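Local structure of aldehyde dehydrogenase family protein (5IUV) at residues E64-A69 / S187-P192; G26-A31 / R202-A207. The protein oxidises aldehydes with NAD+ as cofactor, probably turning indole-3-acetaldehyde into the auxin indole-3-acetic acid. One frame throughout, in Å; residues are numbered along the deposited sequence.

Interaction 1: E64-A69 / S187-P192; sequences ESARSA and SVVLKP. With NAD (nicotinamide-adenine-dinucleotide), chain C.
Ser187 meets the helix at Ala66 through one hydrogen bond, the sole polar link across this contact. Ser187 OG donates to Ala66 O at 2.9 Å, meeting the carbonyl at a C=O...OG angle of 130° and slightly tilted from its plane. The torsion explains the reach: OG lies beside the backbone N of Ser187 and opposite its carbonyl carbon (chi1 -64°), which turns the hydroxyl toward the helix as the strand begins.

The apolar part is small and built on methyl groups. Ala66 CB sits 3.7 Å from Ser187 CB and also touches Val189 CG2 at 4.1 Å, so a single methyl bridges two strand residues whose intervening neighbour, Val188, faces helix 170-183. One helical turn on, Ala69 CB comes within 3.9 Å of Ser187 OG. Alanine on the helix side lets the axes of 64-69 and 187-191 approach to 7.9 Å; they run nearly antiparallel. Val160 of the adjoining parallel strand, 149-164, also packs on Ala66.

The ligand contacts lie at the far end of the strand, where Lys191 reaches the cofactor. Its chain bends at chi2 and chi3, and NZ donates to both adenosine-ribose hydroxyls of NAD, 2.7 Å to O2B and 3.2 Å to O3B. A further bond runs from NZ to Pro192 O at 2.8 Å, with the donor above the carbonyl plane, while Gly222 O accepts another; Glu194 is a weak, long ion partner. Four acceptors outnumber the three ammonium hydrogens, so some bonding must be shared.

The chemistry splits along the strand: near its start a buried serine hydroxyl is satisfied by a helix carbonyl, and at its end the ammonium group is gripped by several acceptors, which should hold it in place to recognise the ribose diol.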
# COMPACT_ATOMS: atom_id res chain seq x y z
N GLU A 64 2.25 -19.26 -30.65
CA GLU A 64 3.68 -19.58 -30.80
C GLU A 64 4.50 -18.30 -30.92
O GLU A 64 5.58 -18.18 -30.34
CB GLU A 64 3.93 -20.46 -32.02
CG GLU A 64 3.47 -21.91 -31.85
CD GLU A 64 3.73 -22.75 -33.10
OE1 GLU A 64 4.62 -22.38 -33.90
OE2 GLU A 64 3.06 -23.79 -33.27
N SER A 65 3.99 -17.34 -31.69
CA SER A 65 4.62 -16.04 -31.85
C SER A 65 4.65 -15.27 -30.53
O SER A 65 5.68 -14.72 -30.14
CB SER A 65 3.88 -15.24 -32.93
OG SER A 65 4.27 -13.88 -32.95
N ALA A 66 3.50 -15.22 -29.85
CA ALA A 66 3.41 -14.58 -28.54
C ALA A 66 4.42 -15.16 -27.55
O ALA A 66 5.09 -14.43 -26.82
CB ALA A 66 2.01 -14.71 -27.99
N ARG A 67 4.51 -16.49 -27.53
CA ARG A 67 5.34 -17.22 -26.57
C ARG A 67 6.82 -16.97 -26.84
O ARG A 67 7.60 -16.72 -25.92
CB ARG A 67 5.04 -18.72 -26.62
CG ARG A 67 6.00 -19.59 -25.81
CD ARG A 67 5.85 -19.34 -24.31
NE ARG A 67 4.49 -19.61 -23.84
CZ ARG A 67 3.99 -19.15 -22.70
NH1 ARG A 67 4.73 -18.39 -21.90
NH2 ARG A 67 2.74 -19.44 -22.36
N SER A 68 7.20 -17.04 -28.10
CA SER A 68 8.58 -16.81 -28.48
C SER A 68 9.00 -15.38 -28.13
O SER A 68 10.10 -15.16 -27.62
CB SER A 68 8.77 -17.07 -29.98
OG SER A 68 10.11 -16.80 -30.36
N ALA A 69 8.12 -14.42 -28.39
CA ALA A 69 8.41 -13.03 -28.06
C ALA A 69 8.53 -12.83 -26.55
O ALA A 69 9.44 -12.14 -26.09
CB ALA A 69 7.33 -12.11 -28.63
N SER A 187 2.87 -10.88 -23.60
CA SER A 187 2.46 -10.88 -25.00
C SER A 187 0.95 -11.08 -25.03
O SER A 187 0.41 -11.84 -24.22
CB SER A 187 3.16 -11.98 -25.80
OG SER A 187 4.55 -11.76 -25.85
N VAL A 188 0.28 -10.39 -25.94
CA VAL A 188 -1.17 -10.44 -26.02
C VAL A 188 -1.64 -10.87 -27.40
O VAL A 188 -1.14 -10.37 -28.41
CB VAL A 188 -1.80 -9.07 -25.67
CG1 VAL A 188 -3.33 -9.10 -25.80
CG2 VAL A 188 -1.39 -8.65 -24.27
N VAL A 189 -2.58 -11.82 -27.44
CA VAL A 189 -3.31 -12.13 -28.65
C VAL A 189 -4.72 -11.58 -28.51
O VAL A 189 -5.52 -12.07 -27.70
CB VAL A 189 -3.37 -13.64 -28.94
CG1 VAL A 189 -4.12 -13.91 -30.25
CG2 VAL A 189 -1.96 -14.23 -28.99
N LEU A 190 -5.00 -10.54 -29.28
CA LEU A 190 -6.27 -9.83 -29.24
C LEU A 190 -7.24 -10.38 -30.28
O LEU A 190 -6.89 -10.52 -31.45
CB LEU A 190 -6.03 -8.33 -29.48
CG LEU A 190 -7.24 -7.40 -29.55
CD1 LEU A 190 -8.00 -7.40 -28.23
CD2 LEU A 190 -6.76 -6.00 -29.88
N LYS A 191 -8.45 -10.71 -29.83
CA LYS A 191 -9.49 -11.25 -30.70
C LYS A 191 -10.69 -10.32 -30.64
O LYS A 191 -11.54 -10.45 -29.76
CB LYS A 191 -9.90 -12.67 -30.27
CG LYS A 191 -10.33 -13.60 -31.40
CD LYS A 191 -11.59 -13.12 -32.12
CE LYS A 191 -12.84 -13.18 -31.26
NZ LYS A 191 -14.05 -12.72 -31.99
N PRO A 192 -10.77 -9.37 -31.58
CA PRO A 192 -11.90 -8.44 -31.63
C PRO A 192 -13.18 -9.14 -32.06
O PRO A 192 -13.15 -10.21 -32.68
CB PRO A 192 -11.46 -7.41 -32.68
CG PRO A 192 -10.59 -8.20 -33.61
CD PRO A 192 -9.85 -9.18 -32.71
PA NAD C . -20.54 -12.03 -26.85
O1A NAD C . -20.56 -12.75 -25.55
O2A NAD C . -21.48 -12.61 -27.88
O5B NAD C . -19.08 -12.00 -27.44
C5B NAD C . -17.99 -11.21 -26.93
C4B NAD C . -16.74 -11.67 -27.63
O4B NAD C . -16.58 -13.09 -27.42
C3B NAD C . -16.66 -11.47 -29.15
O3B NAD C . -15.33 -11.15 -29.55
C2B NAD C . -17.07 -12.84 -29.70
O2B NAD C . -16.56 -13.07 -31.01
C1B NAD C . -16.45 -13.76 -28.65
N9A NAD C . -17.04 -15.09 -28.52
C8A NAD C . -18.32 -15.48 -28.84
N7A NAD C . -18.54 -16.77 -28.70
C5A NAD C . -17.32 -17.26 -28.23
C6A NAD C . -16.91 -18.55 -27.83
N6A NAD C . -17.68 -19.64 -27.92
N1A NAD C . -15.65 -18.68 -27.36
C2A NAD C . -14.86 -17.60 -27.31
N3A NAD C . -15.13 -16.34 -27.67
C4A NAD C . -16.40 -16.23 -28.12
O3 NAD C . -20.94 -10.50 -26.60
PN NAD C . -21.16 -9.24 -27.57
O1N NAD C . -22.49 -9.43 -28.21
O2N NAD C . -19.97 -9.07 -28.43
O5D NAD C . -21.16 -8.01 -26.56
C5D NAD C . -22.33 -7.64 -25.79
C4D NAD C . -22.14 -8.11 -24.37
O4D NAD C . -20.95 -7.49 -23.82
C3D NAD C . -23.26 -7.73 -23.41
O3D NAD C . -23.61 -8.86 -22.61
C2D NAD C . -22.61 -6.62 -22.58
O2D NAD C . -23.10 -6.45 -21.26
C1D NAD C . -21.13 -7.07 -22.51
N1N NAD C . -20.22 -5.89 -22.21
C2N NAD C . -19.60 -5.93 -20.93
C3N NAD C . -18.71 -4.93 -20.58
C7N NAD C . -18.07 -4.86 -19.21
O7N NAD C . -18.48 -5.60 -18.30
N7N NAD C . -17.17 -3.93 -19.01
C4N NAD C . -18.45 -3.90 -21.49
C5N NAD C . -19.09 -3.88 -22.72
C6N NAD C . -19.97 -4.89 -23.07

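Interaction 2: G26-A31 / R202-A207; sequences GEYTAA and RIAQLA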
# COMPACT_ATOMS: atom_id res chain seq x y z
N GLY A 26 4.51 -9.18 -36.33
CA GLY A 26 4.92 -7.94 -36.96
C GLY A 26 4.44 -7.71 -38.39
O GLY A 26 4.85 -6.73 -39.01
N GLU A 27 3.58 -8.59 -38.90
CA GLU A 27 3.10 -8.48 -40.29
C GLU A 27 1.62 -8.79 -40.43
O GLU A 27 1.10 -9.69 -39.78
CB GLU A 27 3.89 -9.40 -41.22
CG GLU A 27 5.35 -9.00 -41.42
CD GLU A 27 6.08 -9.90 -42.41
OE1 GLU A 27 5.45 -10.82 -42.97
OE2 GLU A 27 7.29 -9.68 -42.63
N TYR A 28 0.94 -8.05 -41.30
CA TYR A 28 -0.42 -8.40 -41.67
C TYR A 28 -0.37 -9.70 -42.46
O TYR A 28 0.59 -9.96 -43.17
CB TYR A 28 -1.10 -7.28 -42.46
CG TYR A 28 -1.49 -6.12 -41.57
CD1 TYR A 28 -2.53 -6.25 -40.65
CD2 TYR A 28 -0.81 -4.91 -41.62
CE1 TYR A 28 -2.88 -5.20 -39.81
CE2 TYR A 28 -1.16 -3.85 -40.79
CZ TYR A 28 -2.19 -4.01 -39.89
OH TYR A 28 -2.55 -2.97 -39.06
N THR A 29 -1.40 -10.52 -42.31
CA THR A 29 -1.43 -11.84 -42.92
C THR A 29 -2.86 -12.29 -43.15
O THR A 29 -3.75 -11.95 -42.37
CB THR A 29 -0.69 -12.89 -42.05
OG1 THR A 29 -0.79 -14.18 -42.65
CG2 THR A 29 -1.29 -12.95 -40.65
N ALA A 30 -3.09 -13.05 -44.21
CA ALA A 30 -4.39 -13.68 -44.39
C ALA A 30 -4.51 -14.79 -43.35
O ALA A 30 -3.51 -15.21 -42.77
CB ALA A 30 -4.54 -14.23 -45.80
N ALA A 31 -5.72 -15.25 -43.11
CA ALA A 31 -5.89 -16.45 -42.30
C ALA A 31 -5.33 -17.63 -43.10
O ALA A 31 -5.31 -17.59 -44.33
CB ALA A 31 -7.35 -16.66 -41.95
N ARG A 202 -6.30 -2.20 -37.17
CA ARG A 202 -5.54 -1.00 -37.51
C ARG A 202 -4.47 -0.66 -36.46
O ARG A 202 -3.37 -0.26 -36.82
CB ARG A 202 -6.50 0.18 -37.71
CG ARG A 202 -5.81 1.50 -38.06
CD ARG A 202 -5.12 1.45 -39.43
NE ARG A 202 -4.54 2.75 -39.76
CZ ARG A 202 -3.27 3.08 -39.54
NH1 ARG A 202 -2.44 2.20 -39.00
NH2 ARG A 202 -2.84 4.29 -39.87
N ILE A 203 -4.78 -0.82 -35.17
CA ILE A 203 -3.82 -0.42 -34.14
C ILE A 203 -2.66 -1.40 -33.99
O ILE A 203 -1.67 -1.08 -33.33
CB ILE A 203 -4.48 -0.22 -32.75
CG1 ILE A 203 -5.08 -1.53 -32.24
CG2 ILE A 203 -5.51 0.92 -32.80
CD1 ILE A 203 -5.51 -1.48 -30.79
N ALA A 204 -2.76 -2.58 -34.60
CA ALA A 204 -1.65 -3.53 -34.59
C ALA A 204 -0.40 -2.90 -35.22
O ALA A 204 0.72 -3.07 -34.72
CB ALA A 204 -2.02 -4.81 -35.34
N GLN A 205 -0.60 -2.15 -36.29
CA GLN A 205 0.47 -1.43 -36.96
C GLN A 205 1.02 -0.29 -36.11
O GLN A 205 2.23 -0.05 -36.06
CB GLN A 205 -0.02 -0.89 -38.30
CG GLN A 205 0.85 0.21 -38.87
CD GLN A 205 2.10 -0.33 -39.52
OE1 GLN A 205 3.21 -0.16 -39.01
NE2 GLN A 205 1.93 -0.99 -40.67
N LEU A 206 0.12 0.42 -35.44
CA LEU A 206 0.52 1.52 -34.59
C LEU A 206 1.36 1.03 -33.41
O LEU A 206 2.29 1.71 -32.98
CB LEU A 206 -0.71 2.28 -34.07
CG LEU A 206 -1.57 2.96 -35.14
CD1 LEU A 206 -2.69 3.76 -34.48
CD2 LEU A 206 -0.71 3.86 -36.04
N ALA A 207 1.05 -0.16 -32.91
CA ALA A 207 1.82 -0.74 -31.80
C ALA A 207 3.28 -0.92 -32.21
O ALA A 207 4.19 -0.55 -31.46
CB ALA A 207 1.21 -2.06 -31.36
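Tyr28 reaches over to helix 198-210 with the phenol end of its ring and supplies the whole of the strand's share of this contact. The ring leaves the strand with CG beside the backbone N and opposite the carbonyl carbon (chi1 -74°), which sends the hydroxyl out to the helix. OH stops 3.4 Å from Gln205 CB, 3.6 Å from Arg202 O and 4.2 Å from Ala204 CB, so it sits over a turn of the helix. Its hydrogen-bond partner is the carbonyl of Ile201, just ahead of 202-207, and this polar tie fixes where the phenol lands.

Gln205 is the main helix residue to meet the ring. Its CB approaches the ring obliquely, 4.0 Å from Tyr28 CE2, and the aliphatic base of the side chain does the touching. CG stands opposite the backbone N and the chain then bends at chi2, taking the amide out to the CE2 side of the ring; the two side chains cross at about a right angle, with ring and amide planes 56° apart.

Ala204 and Arg202 complete the surface. The Ala204 methyl faces the strand and also packs on Phe23, whose ring meets that of Tyr28 edge-to-face. Arg202 offers mainly backbone here; its guanidinium turns to a salt bridge with Glu100 on helix 98-109.

The strand axis and the helix axis stay 9.5 Å apart at their closest, a gap spanned by one aromatic side chain. Strands 22-24 and 27-29 form a two-stranded antiparallel hairpin, which packs here against a crossover helix: 198-210 joins the adjacent parallel strands 187-191 and 217-219, giving the beta-alpha-beta unit characteristic of the Rossmann-like NAD-binding domain of aldehyde dehydrogenases.

Both interactions fasten N-terminal elements to one beta-alpha-beta unit of the cofactor domain: interaction 1 uses strand 187-191, interaction 2 the helix 198-210 that follows it. Their centres lie 12 Å apart and their nearest atoms about 5 Å, so they are neighbours without touching. The hairpin and the residues just after it also meet helix 56-72: Thr29 touches Arg61, Ala31 touches Asp58, and Gln25 bonds to Ser65. Only interaction 1 reaches the NAD pocket, through Lys191, which binds the cofactor, and Pro192, which lines it; yet its helix-strand packing is set back, with the side chain of Val189 about 11 Å from that of cofactor-binding Val165. Interaction 2 is structural packing away from these sites.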